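Local coordinates for Rep protein (Adeno-associated virus - 5, PDB 1M55) that probably recognises and nicks the viral replication origin as the metal-binding endonuclease domain of a rolling-circle replication initiator, at residues W35-E40 / L162-T167; D170-A175 / K183-Q188; R10-V15 / D57-V62; Y65-N68 / E74-F77. All blocks are in the same frame, centred on the assembly; numbering follows the deposited sequence.

Contact 1 of 4, residues W35-E40 / L162-T167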
loop_
_atom_site.group_PDB
_atom_site.type_symbol
_atom_site.label_atom_id
_atom_site.label_comp_id
_atom_site.label_asym_id
_atom_site.label_seq_id
_atom_site.Cartn_x
_atom_site.Cartn_y
_atom_site.Cartn_z
ATOM N N TRP A 35 0.838 8.152 16.001
ATOM C CA TRP A 35 1.964 7.918 15.108
ATOM C C TRP A 35 3.012 8.998 15.326
ATOM O O TRP A 35 2.674 10.137 15.652
ATOM C CB TRP A 35 1.517 7.948 13.642
ATOM C CG TRP A 35 0.778 6.725 13.219
ATOM C CD1 TRP A 35 -0.544 6.449 13.423
ATOM C CD2 TRP A 35 1.324 5.594 12.529
ATOM N NE1 TRP A 35 -0.853 5.217 12.905
ATOM C CE2 TRP A 35 0.274 4.669 12.350
ATOM C CE3 TRP A 35 2.603 5.275 12.039
ATOM C CZ2 TRP A 35 0.459 3.441 11.705
ATOM C CZ3 TRP A 35 2.789 4.054 11.396
ATOM C CH2 TRP A 35 1.720 3.154 11.235
ATOM N N GLU A 36 4.276 8.629 15.162
ATOM C CA GLU A 36 5.384 9.566 15.306
ATOM C C GLU A 36 6.304 9.362 14.114
ATOM O O GLU A 36 6.439 8.245 13.606
ATOM C CB GLU A 36 6.164 9.315 16.597
ATOM C CG GLU A 36 5.388 9.625 17.870
ATOM C CD GLU A 36 6.239 9.518 19.128
ATOM O OE1 GLU A 36 5.871 10.144 20.146
ATOM O OE2 GLU A 36 7.273 8.811 19.104
ATOM N N LEU A 37 6.897 10.446 13.639
ATOM C CA LEU A 37 7.808 10.374 12.510
ATOM C C LEU A 37 9.155 9.858 12.989
ATOM O O LEU A 37 9.595 10.203 14.084
ATOM C CB LEU A 37 8.006 11.764 11.901
ATOM C CG LEU A 37 6.816 12.444 11.239
ATOM C CD1 LEU A 37 7.156 13.903 10.990
ATOM C CD2 LEU A 37 6.457 11.739 9.941
ATOM N N PRO A 38 9.801 8.981 12.206
ATOM C CA PRO A 38 11.113 8.452 12.598
ATOM C C PRO A 38 12.103 9.625 12.532
ATOM O O PRO A 38 11.881 10.590 11.794
ATOM C CB PRO A 38 11.406 7.429 11.495
ATOM C CG PRO A 38 10.049 7.002 11.050
ATOM C CD PRO A 38 9.299 8.299 11.002
ATOM N N PRO A 39 13.223 9.544 13.264
ATOM C CA PRO A 39 14.214 10.627 13.259
ATOM C C PRO A 39 14.710 11.023 11.866
ATOM O O PRO A 39 14.961 12.203 11.601
ATOM C CB PRO A 39 15.350 10.044 14.101
ATOM C CG PRO A 39 14.618 9.172 15.080
ATOM C CD PRO A 39 13.629 8.463 14.179
ATOM N N GLU A 40 14.827 10.046 10.973
ATOM C CA GLU A 40 15.315 10.281 9.612
ATOM C C GLU A 40 14.275 10.811 8.620
ATOM O O GLU A 40 14.585 11.007 7.445
ATOM C CB GLU A 40 15.938 8.998 9.063
ATOM C CG GLU A 40 17.122 8.511 9.886
ATOM C CD GLU A 40 17.681 7.178 9.392
ATOM O OE1 GLU A 40 18.293 7.151 8.296
ATOM O OE2 GLU A 40 17.505 6.160 10.103
ATOM N N LEU A 162 1.115 12.173 -0.708
ATOM C CA LEU A 162 1.956 11.171 -0.065
ATOM C C LEU A 162 1.601 11.208 1.416
ATOM O O LEU A 162 1.648 12.270 2.043
ATOM C CB LEU A 162 3.442 11.509 -0.238
ATOM C CG LEU A 162 4.423 10.686 0.605
ATOM C CD1 LEU A 162 4.331 9.220 0.220
ATOM C CD2 LEU A 162 5.840 11.201 0.421
ATOM N N GLN A 163 1.216 10.059 1.961
ATOM C CA GLN A 163 0.859 9.961 3.370
ATOM C C GLN A 163 1.912 9.184 4.160
ATOM O O GLN A 163 2.280 9.584 5.265
ATOM C CB GLN A 163 -0.512 9.304 3.522
ATOM C CG GLN A 163 -1.680 10.174 3.073
ATOM C CD GLN A 163 -2.046 11.230 4.097
ATOM O OE1 GLN A 163 -2.189 10.932 5.285
ATOM N NE2 GLN A 163 -2.214 12.464 3.647
ATOM N N TRP A 164 2.422 8.102 3.576
ATOM C CA TRP A 164 3.428 7.268 4.235
ATOM C C TRP A 164 3.912 6.223 3.236
ATOM O O TRP A 164 3.309 6.044 2.180
ATOM C CB TRP A 164 2.795 6.555 5.437
ATOM C CG TRP A 164 3.739 6.212 6.556
ATOM C CD1 TRP A 164 4.412 5.041 6.732
ATOM C CD2 TRP A 164 4.052 7.031 7.688
ATOM N NE1 TRP A 164 5.118 5.073 7.912
ATOM C CE2 TRP A 164 4.916 6.283 8.519
ATOM C CE3 TRP A 164 3.682 8.321 8.087
ATOM C CZ2 TRP A 164 5.415 6.782 9.726
ATOM C CZ3 TRP A 164 4.181 8.820 9.289
ATOM C CH2 TRP A 164 5.037 8.049 10.093
ATOM N N ALA A 165 4.999 5.533 3.566
ATOM C CA ALA A 165 5.517 4.483 2.699
ATOM C C ALA A 165 6.375 3.532 3.521
ATOM O O ALA A 165 6.921 3.919 4.556
ATOM C CB ALA A 165 6.322 5.073 1.536
ATOM N N TRP A 166 6.461 2.288 3.062
ATOM C CA TRP A 166 7.233 1.245 3.733
ATOM C C TRP A 166 7.918 0.404 2.663
ATOM O O TRP A 166 7.388 0.231 1.564
ATOM C CB TRP A 166 6.312 0.297 4.516
ATOM C CG TRP A 166 5.376 0.917 5.512
ATOM C CD1 TRP A 166 5.546 0.972 6.869
ATOM C CD2 TRP A 166 4.065 1.440 5.252
ATOM N NE1 TRP A 166 4.415 1.478 7.467
ATOM C CE2 TRP A 166 3.491 1.774 6.500
ATOM C CE3 TRP A 166 3.317 1.648 4.083
ATOM C CZ2 TRP A 166 2.200 2.304 6.615
ATOM C CZ3 TRP A 166 2.033 2.174 4.198
ATOM C CH2 TRP A 166 1.488 2.495 5.456
ATOM N N THR A 167 9.067 -0.170 3.000
ATOM C CA THR A 167 9.780 -1.019 2.056
ATOM C C THR A 167 10.877 -1.807 2.750
ATOM O O THR A 167 11.366 -1.405 3.814
ATOM C CB THR A 167 10.438 -0.194 0.922
ATOM O OG1 THR A 167 11.007 -1.078 -0.049
ATOM C CG2 THR A 167 11.533 0.709 1.472
#
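Trp35, Leu37 and Pro38 form a curved loop surface that receives the six-membered ring of Trp164 as a flat wedge. On one face of that ring stands Trp35, its edge turned toward the face of Trp164: the centroids of the two six-membered rings are 5.3 Å apart and their planes meet at 66°, which defines an edge-to-face pair. The touching point is Trp35 CE3, 3.9 Å from Trp164 CZ2 and displaced toward the rim of the ring. Leu37 and Pro38 approach obliquely from the other side of the Trp164 plane, with Leu37 CD2 3.8 Å from Trp164 CZ3 and Pro38 CD 4.4 Å from Trp164 CZ2. Between these two sides the carbonyl of Glu36 closes the outer rim, its O lying near the ring plane, 3.8 Å from Trp164 CH2. With CG roughly anti to the backbone N (chi1 -152°), the indole of Trp164 is carried off the strand into this hollow. Trp35 is fixed by a hydrogen bond from NE1 to Thr54 OG1 of helix 50-71, and Leu53 of that helix touches both tryptophans. In the antiparallel sheet Trp164 belongs to a classic beta bulge of strand 162-167, where Gln163 and Trp164 both face Phe81, and its indole packs against the loop between helices 24-32 and 50-71.

Contact 2 of 4, residues D170-A175 / K183-Q188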
loop_
_atom_site.group_PDB
_atom_site.type_symbol
_atom_site.label_atom_id
_atom_site.label_comp_id
_atom_site.label_asym_id
_atom_site.label_seq_id
_atom_site.Cartn_x
_atom_site.Cartn_y
_atom_site.Cartn_z
ATOM N N ASP A 170 16.549 -2.222 0.383
ATOM C CA ASP A 170 17.611 -1.362 0.906
ATOM C C ASP A 170 17.792 -0.060 0.135
ATOM O O ASP A 170 17.996 1.000 0.726
ATOM C CB ASP A 170 18.945 -2.120 0.947
ATOM C CG ASP A 170 18.925 -3.306 1.907
ATOM O OD1 ASP A 170 18.217 -3.246 2.937
ATOM O OD2 ASP A 170 19.629 -4.301 1.632
ATOM N N GLU A 171 17.695 -0.141 -1.183
ATOM C CA GLU A 171 17.859 1.027 -2.038
ATOM C C GLU A 171 16.839 2.133 -1.761
ATOM O O GLU A 171 17.144 3.316 -1.939
ATOM C CB GLU A 171 17.770 0.596 -3.503
ATOM C CG GLU A 171 17.984 1.701 -4.522
ATOM C CD GLU A 171 17.844 1.214 -5.959
ATOM O OE1 GLU A 171 17.447 0.048 -6.174
ATOM O OE2 GLU A 171 18.130 2.003 -6.880
ATOM N N TYR A 172 15.654 1.762 -1.280
ATOM C CA TYR A 172 14.594 2.738 -1.030
ATOM C C TYR A 172 14.197 2.958 0.425
ATOM O O TYR A 172 13.287 3.748 0.703
ATOM C CB TYR A 172 13.349 2.369 -1.848
ATOM C CG TYR A 172 13.617 2.321 -3.332
ATOM C CD1 TYR A 172 13.595 1.110 -4.031
ATOM C CD2 TYR A 172 13.946 3.479 -4.030
ATOM C CE1 TYR A 172 13.906 1.060 -5.392
ATOM C CE2 TYR A 172 14.257 3.442 -5.382
ATOM C CZ TYR A 172 14.238 2.235 -6.058
ATOM O OH TYR A 172 14.572 2.215 -7.393
ATOM N N LYS A 173 14.885 2.295 1.351
ATOM C CA LYS A 173 14.568 2.434 2.771
ATOM C C LYS A 173 14.572 3.878 3.263
ATOM O O LYS A 173 13.661 4.299 3.979
ATOM C CB LYS A 173 15.514 1.586 3.627
ATOM C CG LYS A 173 15.187 0.102 3.637
ATOM C CD LYS A 173 16.155 -0.664 4.524
ATOM C CE LYS A 173 15.706 -2.103 4.729
ATOM N NZ LYS A 173 14.404 -2.174 5.453
ATOM N N LEU A 174 15.584 4.644 2.874
ATOM C CA LEU A 174 15.665 6.035 3.298
ATOM C C LEU A 174 14.625 6.904 2.584
ATOM O O LEU A 174 13.999 7.765 3.201
ATOM C CB LEU A 174 17.076 6.577 3.064
ATOM C CG LEU A 174 17.323 8.055 3.374
ATOM C CD1 LEU A 174 16.952 8.390 4.821
ATOM C CD2 LEU A 174 18.786 8.368 3.100
ATOM N N ALA A 175 14.418 6.642 1.299
ATOM C CA ALA A 175 13.463 7.400 0.496
ATOM C C ALA A 175 12.021 7.300 0.982
ATOM O O ALA A 175 11.261 8.260 0.874
ATOM C CB ALA A 175 13.543 6.957 -0.968
ATOM N N LYS A 183 13.760 13.258 -3.760
ATOM C CA LYS A 183 14.197 14.260 -4.726
ATOM C C LYS A 183 15.507 13.806 -5.383
ATOM O O LYS A 183 15.668 13.896 -6.600
ATOM C CB LYS A 183 14.376 15.600 -4.004
ATOM C CG LYS A 183 14.665 16.797 -4.887
ATOM C CD LYS A 183 14.727 18.070 -4.049
ATOM C CE LYS A 183 15.106 19.275 -4.895
ATOM N NZ LYS A 183 15.218 20.523 -4.084
ATOM N N ARG A 184 16.422 13.261 -4.583
ATOM C CA ARG A 184 17.699 12.783 -5.110
ATOM C C ARG A 184 17.502 11.626 -6.098
ATOM O O ARG A 184 18.083 11.617 -7.190
ATOM C CB ARG A 184 18.628 12.332 -3.976
ATOM C CG ARG A 184 20.009 11.888 -4.459
ATOM C CD ARG A 184 20.887 11.362 -3.328
ATOM N NE ARG A 184 20.492 10.031 -2.866
ATOM C CZ ARG A 184 20.810 8.890 -3.476
ATOM N NH1 ARG A 184 21.532 8.898 -4.588
ATOM N NH2 ARG A 184 20.419 7.731 -2.962
ATOM N N LEU A 185 16.674 10.657 -5.716
ATOM C CA LEU A 185 16.420 9.494 -6.561
ATOM C C LEU A 185 15.639 9.830 -7.826
ATOM O O LEU A 185 15.874 9.235 -8.882
ATOM C CB LEU A 185 15.737 8.385 -5.754
ATOM C CG LEU A 185 16.645 7.788 -4.671
ATOM C CD1 LEU A 185 15.915 6.752 -3.842
ATOM C CD2 LEU A 185 17.861 7.173 -5.329
ATOM N N VAL A 186 14.722 10.788 -7.728
ATOM C CA VAL A 186 13.942 11.211 -8.888
ATOM C C VAL A 186 14.902 11.870 -9.887
ATOM O O VAL A 186 14.876 11.564 -11.085
ATOM C CB VAL A 186 12.835 12.209 -8.487
ATOM C CG1 VAL A 186 12.214 12.844 -9.725
ATOM C CG2 VAL A 186 11.760 11.492 -7.680
ATOM N N ALA A 187 15.780 12.733 -9.376
ATOM C CA ALA A 187 16.764 13.422 -10.209
ATOM C C ALA A 187 17.646 12.401 -10.921
ATOM O O ALA A 187 17.854 12.480 -12.135
ATOM C CB ALA A 187 17.615 14.351 -9.354
ATOM N N GLN A 188 18.129 11.420 -10.164
ATOM C CA GLN A 188 18.978 10.367 -10.703
ATOM C C GLN A 188 18.253 9.572 -11.789
ATOM O O GLN A 188 18.846 9.223 -12.809
ATOM C CB GLN A 188 19.431 9.442 -9.577
ATOM C CG GLN A 188 20.337 8.307 -10.008
ATOM C CD GLN A 188 20.764 7.448 -8.837
ATOM O OE1 GLN A 188 21.860 7.604 -8.302
ATOM N NE2 GLN A 188 19.890 6.542 -8.418
HETATM O O HOH W 1 19.403 4.776 -3.010
HETATM O O HOH W 2 19.076 4.374 -6.037
#
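Leu185 projects one methyl, CD1, into a shallow pocket made by Glu171, Tyr172 and Ala175, a methyl-in-pocket contact of the last helix of the Rep endonuclease fold, 179-191, with the loop that leads into it from the antiparallel sheet. Three distances define the pocket: Leu185 CD1 is 3.7 Å from Ala175 CB, 3.8 Å from Tyr172 CD2 and 4.1 Å from Glu171 O. The methyl therefore meets another methyl, a ring carbon and a carbonyl oxygen, with Tyr172 approached obliquely. An extended side chain (chi2 177°) lets CD1 reach across to the loop. In the next shell the tyrosine is held on its own side, since Glu171 CG lies 4.0 Å above the centre of the Tyr172 ring, while Ile150 and Pro151 of helix 149-154 also touch that residue. Leu155 contacts both Tyr172 and Leu185 and so bridges the two sides. Further out, Ala175 O is hydrogen-bonded to Arg182 NE on the helix, and Arg184 makes a salt bridge with Glu181 through NH2. Around this apolar centre the rim is polar and hydrated. One water donates to Glu171 O and weakly accepts from Arg184 NH2; a second donates to Glu171 OE2 at 2.7 Å and accepts a weak bond from Gln188 NE2, whose distance to that water's O is 3.3 Å.

Contact 3 of 4, residues R10-V15 / D57-V62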
loop_
_atom_site.group_PDB
_atom_site.type_symbol
_atom_site.label_atom_id
_atom_site.label_comp_id
_atom_site.label_asym_id
_atom_site.label_seq_id
_atom_site.Cartn_x
_atom_site.Cartn_y
_atom_site.Cartn_z
ATOM N N ARG A 10 -7.942 0.264 -1.646
ATOM C CA ARG A 10 -8.620 1.466 -1.179
ATOM C C ARG A 10 -8.902 1.218 0.297
ATOM O O ARG A 10 -9.438 0.173 0.668
ATOM C CB ARG A 10 -9.898 1.698 -1.980
ATOM C CG ARG A 10 -9.598 2.154 -3.398
ATOM C CD ARG A 10 -10.835 2.197 -4.259
ATOM N NE ARG A 10 -10.561 2.859 -5.530
ATOM C CZ ARG A 10 -11.397 2.870 -6.562
ATOM N NH1 ARG A 10 -12.566 2.250 -6.482
ATOM N NH2 ARG A 10 -11.067 3.516 -7.672
ATOM N N VAL A 11 -8.489 2.160 1.133
ATOM C CA VAL A 11 -8.619 2.041 2.585
ATOM C C VAL A 11 -9.964 2.481 3.171
ATOM O O VAL A 11 -10.301 3.668 3.158
ATOM C CB VAL A 11 -7.460 2.808 3.287
ATOM C CG1 VAL A 11 -7.577 2.712 4.799
ATOM C CG2 VAL A 11 -6.122 2.250 2.832
ATOM N N PRO A 12 -10.741 1.523 3.712
ATOM C CA PRO A 12 -12.049 1.813 4.310
ATOM C C PRO A 12 -11.853 2.375 5.723
ATOM O O PRO A 12 -11.006 1.884 6.468
ATOM C CB PRO A 12 -12.713 0.428 4.373
ATOM C CG PRO A 12 -11.862 -0.459 3.469
ATOM C CD PRO A 12 -10.491 0.074 3.708
ATOM N N PHE A 13 -12.641 3.378 6.096
ATOM C CA PHE A 13 -12.526 3.974 7.428
ATOM C C PHE A 13 -13.816 4.631 7.932
ATOM O O PHE A 13 -13.989 4.832 9.133
ATOM C CB PHE A 13 -11.390 5.011 7.451
ATOM C CG PHE A 13 -11.671 6.242 6.630
ATOM C CD1 PHE A 13 -12.357 7.324 7.177
ATOM C CD2 PHE A 13 -11.268 6.311 5.303
ATOM C CE1 PHE A 13 -12.641 8.453 6.416
ATOM C CE2 PHE A 13 -11.544 7.436 4.533
ATOM C CZ PHE A 13 -12.233 8.509 5.091
ATOM N N ASP A 14 -14.697 4.997 7.008
ATOM C CA ASP A 14 -15.956 5.667 7.340
ATOM C C ASP A 14 -17.009 4.625 7.705
ATOM O O ASP A 14 -17.415 3.836 6.850
ATOM C CB ASP A 14 -16.408 6.478 6.121
ATOM C CG ASP A 14 -17.462 7.510 6.452
ATOM O OD1 ASP A 14 -17.202 8.703 6.210
ATOM O OD2 ASP A 14 -18.556 7.141 6.916
ATOM N N VAL A 15 -17.485 4.648 8.950
ATOM C CA VAL A 15 -18.479 3.670 9.397
ATOM C C VAL A 15 -19.821 3.742 8.675
ATOM O O VAL A 15 -20.583 2.777 8.681
ATOM C CB VAL A 15 -18.713 3.712 10.934
ATOM C CG1 VAL A 15 -17.407 3.463 11.669
ATOM C CG2 VAL A 15 -19.335 5.035 11.354
ATOM N N ASP A 57 -1.699 0.698 7.714
ATOM C CA ASP A 57 -0.576 -0.127 8.149
ATOM C C ASP A 57 -1.015 -1.545 8.478
ATOM O O ASP A 57 -0.295 -2.503 8.179
ATOM C CB ASP A 57 0.145 0.476 9.355
ATOM C CG ASP A 57 1.434 -0.268 9.694
ATOM O OD1 ASP A 57 2.328 -0.352 8.824
ATOM O OD2 ASP A 57 1.542 -0.791 10.821
ATOM N N ARG A 58 -2.183 -1.687 9.101
ATOM C CA ARG A 58 -2.671 -3.015 9.443
ATOM C C ARG A 58 -2.973 -3.784 8.162
ATOM O O ARG A 58 -2.638 -4.968 8.047
ATOM C CB ARG A 58 -3.907 -2.940 10.338
ATOM C CG ARG A 58 -4.368 -4.296 10.883
ATOM C CD ARG A 58 -3.256 -5.024 11.652
ATOM N NE ARG A 58 -2.676 -4.198 12.708
ATOM C CZ ARG A 58 -3.217 -4.015 13.908
ATOM N NH1 ARG A 58 -4.360 -4.612 14.230
ATOM N NH2 ARG A 58 -2.638 -3.191 14.772
ATOM N N ILE A 59 -3.579 -3.111 7.187
ATOM C CA ILE A 59 -3.886 -3.744 5.906
ATOM C C ILE A 59 -2.577 -4.201 5.260
ATOM O O ILE A 59 -2.465 -5.342 4.804
ATOM C CB ILE A 59 -4.606 -2.764 4.944
ATOM C CG1 ILE A 59 -6.034 -2.506 5.421
ATOM C CG2 ILE A 59 -4.619 -3.316 3.513
ATOM C CD1 ILE A 59 -6.775 -1.479 4.575
ATOM N N ARG A 60 -1.592 -3.308 5.232
ATOM C CA ARG A 60 -0.295 -3.613 4.642
ATOM C C ARG A 60 0.336 -4.862 5.251
ATOM O O ARG A 60 0.744 -5.776 4.526
ATOM C CB ARG A 60 0.662 -2.432 4.808
ATOM C CG ARG A 60 2.059 -2.737 4.324
ATOM C CD ARG A 60 3.040 -1.692 4.773
ATOM N NE ARG A 60 3.266 -1.676 6.220
ATOM C CZ ARG A 60 4.269 -2.304 6.827
ATOM N NH1 ARG A 60 5.139 -3.025 6.124
ATOM N NH2 ARG A 60 4.468 -2.125 8.125
ATOM N N ARG A 61 0.420 -4.907 6.579
ATOM C CA ARG A 61 1.021 -6.060 7.243
ATOM C C ARG A 61 0.240 -7.350 6.997
ATOM O O ARG A 61 0.825 -8.376 6.652
ATOM C CB ARG A 61 1.184 -5.799 8.739
ATOM C CG ARG A 61 2.171 -4.683 9.057
ATOM C CD ARG A 61 2.236 -4.437 10.557
ATOM N NE ARG A 61 3.071 -3.290 10.906
ATOM C CZ ARG A 61 4.382 -3.349 11.116
ATOM N NH1 ARG A 61 5.028 -4.501 11.010
ATOM N NH2 ARG A 61 5.044 -2.256 11.467
ATOM N N VAL A 62 -1.079 -7.306 7.154
ATOM C CA VAL A 62 -1.891 -8.499 6.932
ATOM C C VAL A 62 -1.741 -8.989 5.485
ATOM O O VAL A 62 -1.599 -10.194 5.234
ATOM C CB VAL A 62 -3.379 -8.249 7.273
ATOM C CG1 VAL A 62 -4.235 -9.432 6.824
ATOM C CG2 VAL A 62 -3.532 -8.032 8.782
#
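Asp57 OD1, on the helix whose Ile59 meets Val11 and Pro12, is gripped twice by Arg60. The arginine comes side-on, Arg60 NH2 donating to Asp57 OD1 at 2.9 Å and Arg60 NE to the same oxygen at 3.1 Å; NH2 is on the syn side, closer to the carboxylate plane, NE on the anti side, tilted 32° out of it, and the oxygen lies in the guanidinium plane. The other carboxylate oxygen is taken by Arg61, with a fairly straight bond (167°) from Arg61 NE to Asp57 OD2, completing a salt-bridge network within helix 50-71. Arg60 turns an edge to the face of Arg61, the planes steeply tilted, with Arg60 NH2 3.2 Å above the centre of the Arg61 group. The shared carboxylate probably offsets their charge, and Arg60 has a further partner in the ring of Trp166, a cation-pi contact.

The contact with the 10-15 loop is wholly apolar and made by a single methyl. Ile59 CD1 lies 4.1 Å from Pro12 CD and 4.2 Å from Val11 CG2, ordinary van der Waals distances. Its CG1-CD1 arm is extended (chi2 176°), which carries the methyl to both residues at once. Leu115 of helix 101-118 also touches Ile59, Phe81 and Val55 touch Val11, and Phe120 and Pro125 touch Pro12. The joint thus fastens the exit of strand 3-10 to helix 50-71, as expected for a helix packed on the antiparallel sheet in the Rep endonuclease fold, with the Val11 side chain about 11 Å from a bound zinc ion.

Contact 4 of 4, residues Y65-N68 / E74-F77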
loop_
_atom_site.group_PDB
_atom_site.type_symbol
_atom_site.label_atom_id
_atom_site.label_comp_id
_atom_site.label_asym_id
_atom_site.label_seq_id
_atom_site.Cartn_x
_atom_site.Cartn_y
_atom_site.Cartn_z
ATOM N N TYR A 65 1.860 -10.569 5.036
ATOM C CA TYR A 65 2.006 -11.848 5.724
ATOM C C TYR A 65 1.273 -12.943 4.956
ATOM O O TYR A 65 1.791 -14.052 4.795
ATOM C CB TYR A 65 1.508 -11.746 7.173
ATOM C CG TYR A 65 2.275 -10.732 8.012
ATOM C CD1 TYR A 65 1.796 -10.320 9.260
ATOM C CD2 TYR A 65 3.448 -10.141 7.532
ATOM C CE1 TYR A 65 2.466 -9.341 9.999
ATOM C CE2 TYR A 65 4.119 -9.159 8.262
ATOM C CZ TYR A 65 3.622 -8.765 9.491
ATOM O OH TYR A 65 4.275 -7.776 10.194
ATOM N N GLU A 66 0.098 -12.614 4.431
ATOM C CA GLU A 66 -0.686 -13.572 3.663
ATOM C C GLU A 66 0.042 -13.856 2.343
ATOM O O GLU A 66 0.098 -15.000 1.886
ATOM C CB GLU A 66 -2.090 -13.020 3.410
ATOM C CG GLU A 66 -3.166 -14.077 3.173
ATOM C CD GLU A 66 -3.446 -14.958 4.389
ATOM O OE1 GLU A 66 -3.044 -14.612 5.528
ATOM O OE2 GLU A 66 -4.093 -16.006 4.199
ATOM N N TRP A 67 0.639 -12.823 1.759
ATOM C CA TRP A 67 1.391 -12.979 0.513
ATOM C C TRP A 67 2.575 -13.918 0.757
ATOM O O TRP A 67 2.838 -14.816 -0.047
ATOM C CB TRP A 67 1.899 -11.625 0.015
ATOM C CG TRP A 67 2.584 -11.692 -1.318
ATOM C CD1 TRP A 67 3.858 -12.110 -1.562
ATOM C CD2 TRP A 67 2.036 -11.311 -2.589
ATOM N NE1 TRP A 67 4.140 -12.013 -2.901
ATOM C CE2 TRP A 67 3.041 -11.526 -3.557
ATOM C CE3 TRP A 67 0.793 -10.807 -3.004
ATOM C CZ2 TRP A 67 2.846 -11.255 -4.919
ATOM C CZ3 TRP A 67 0.599 -10.535 -4.363
ATOM C CH2 TRP A 67 1.625 -10.761 -5.301
ATOM N N ASN A 68 3.265 -13.723 1.882
ATOM C CA ASN A 68 4.417 -14.554 2.238
ATOM C C ASN A 68 4.009 -16.021 2.347
ATOM O O ASN A 68 4.810 -16.913 2.074
ATOM C CB ASN A 68 5.040 -14.102 3.570
ATOM C CG ASN A 68 5.703 -12.723 3.497
ATOM O OD1 ASN A 68 6.024 -12.138 4.532
ATOM N ND2 ASN A 68 5.917 -12.206 2.293
ATOM N N GLU A 74 10.153 -14.136 2.457
ATOM C CA GLU A 74 9.882 -12.778 2.911
ATOM C C GLU A 74 9.990 -11.928 1.645
ATOM O O GLU A 74 11.039 -11.360 1.354
ATOM C CB GLU A 74 10.922 -12.325 3.940
ATOM C CG GLU A 74 10.701 -10.913 4.493
ATOM C CD GLU A 74 9.567 -10.816 5.509
ATOM O OE1 GLU A 74 8.915 -11.838 5.811
ATOM O OE2 GLU A 74 9.332 -9.703 6.021
ATOM N N SER A 75 8.914 -11.893 0.867
ATOM C CA SER A 75 8.887 -11.144 -0.382
ATOM C C SER A 75 9.265 -9.668 -0.247
ATOM O O SER A 75 8.910 -9.005 0.737
ATOM C CB SER A 75 7.502 -11.254 -1.026
ATOM O OG SER A 75 7.166 -12.602 -1.312
ATOM N N LYS A 76 10.006 -9.173 -1.237
ATOM C CA LYS A 76 10.415 -7.775 -1.278
ATOM C C LYS A 76 9.175 -6.972 -1.650
ATOM O O LYS A 76 8.322 -7.451 -2.419
ATOM C CB LYS A 76 11.507 -7.561 -2.327
ATOM C CG LYS A 76 12.855 -8.158 -1.955
ATOM C CD LYS A 76 13.422 -7.496 -0.709
ATOM C CE LYS A 76 14.811 -8.021 -0.380
ATOM N NZ LYS A 76 15.432 -7.266 0.743
ATOM N N PHE A 77 9.080 -5.759 -1.117
ATOM C CA PHE A 77 7.929 -4.906 -1.376
ATOM C C PHE A 77 8.255 -3.433 -1.221
ATOM O O PHE A 77 9.272 -3.061 -0.627
ATOM C CB PHE A 77 6.788 -5.236 -0.384
ATOM C CG PHE A 77 7.111 -4.905 1.064
ATOM C CD1 PHE A 77 6.914 -3.617 1.570
ATOM C CD2 PHE A 77 7.638 -5.877 1.911
ATOM C CE1 PHE A 77 7.241 -3.304 2.897
ATOM C CE2 PHE A 77 7.968 -5.575 3.240
ATOM C CZ PHE A 77 7.769 -4.287 3.731
HETATM O O HOH W 3 6.818 -12.833 -4.023
#
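This is a partly buried contact in a helix-turn-strand connection: the last turns of helix 50-71 meet the chain that leads out of it into strand 77-83 of the antiparallel sheet. The turn is tight, since the CA atoms of Asn68 and Glu74 come within 5.8 Å. Asn68 fills the angle between helix and outgoing chain, its side chain lying against Glu74 and Ser75. The bend of Glu74 at chi2 (76°) folds the carboxylate back toward the side chain of Asn68, beside the helix, so that Glu74 OE1 comes 4.1 Å from Asn68 CG, the amide and carboxylate planes being 50° apart. On the inner side Trp67 meets Ser75 edge-on: Ser75 OG lies near the indole plane, 3.4 Å from Trp67 CD1, and Ser75 CB is 3.8 Å from the same carbon. CG of Trp67 is anti to the backbone N (chi1 -175°), directing the ring inward, where Val94 of strand 88-95 and Leu104 and Ile111 of helix 101-118 touch it.

Farther out, Asn168 clamps the connection through hydrogen bonds of its side chain to Ser75 O and Phe77 N. Lys76 N is bonded to Glu95 OE2; Glu95 and Gln73 bind a zinc ion, and the Ser75 side chain is about 6 Å from one. The hydroxyl of Ser75 also bonds with Ser71 OG. A water completes the Trp67-Ser75 edge, accepting from Trp67 NE1 at 3.0 Å and from Ser75 OG at 2.7 Å.

How the contacts relate
Contacts 2 and 3 are buried, contact 4 is partly so, and contact 1 lies at the surface, yet their chemistry does not simply follow depth. Contact 3 is purely apolar across the joint, whereas buried contact 2 has a watery rim and contact 4 shares a bridging water; contact 1 relies on paired indoles. Helix 50-71 serves both contacts 3 and 4, whose centres are 17 Å apart, and Arg60 packs on Phe77 between them. Strand 162-167 of contact 1 reaches the others: Trp166 lies against Asp57 and Arg60, Thr167 OG1 is 2.7 Å from Phe77 O, and Thr167 packs on Tyr172 of contact 2.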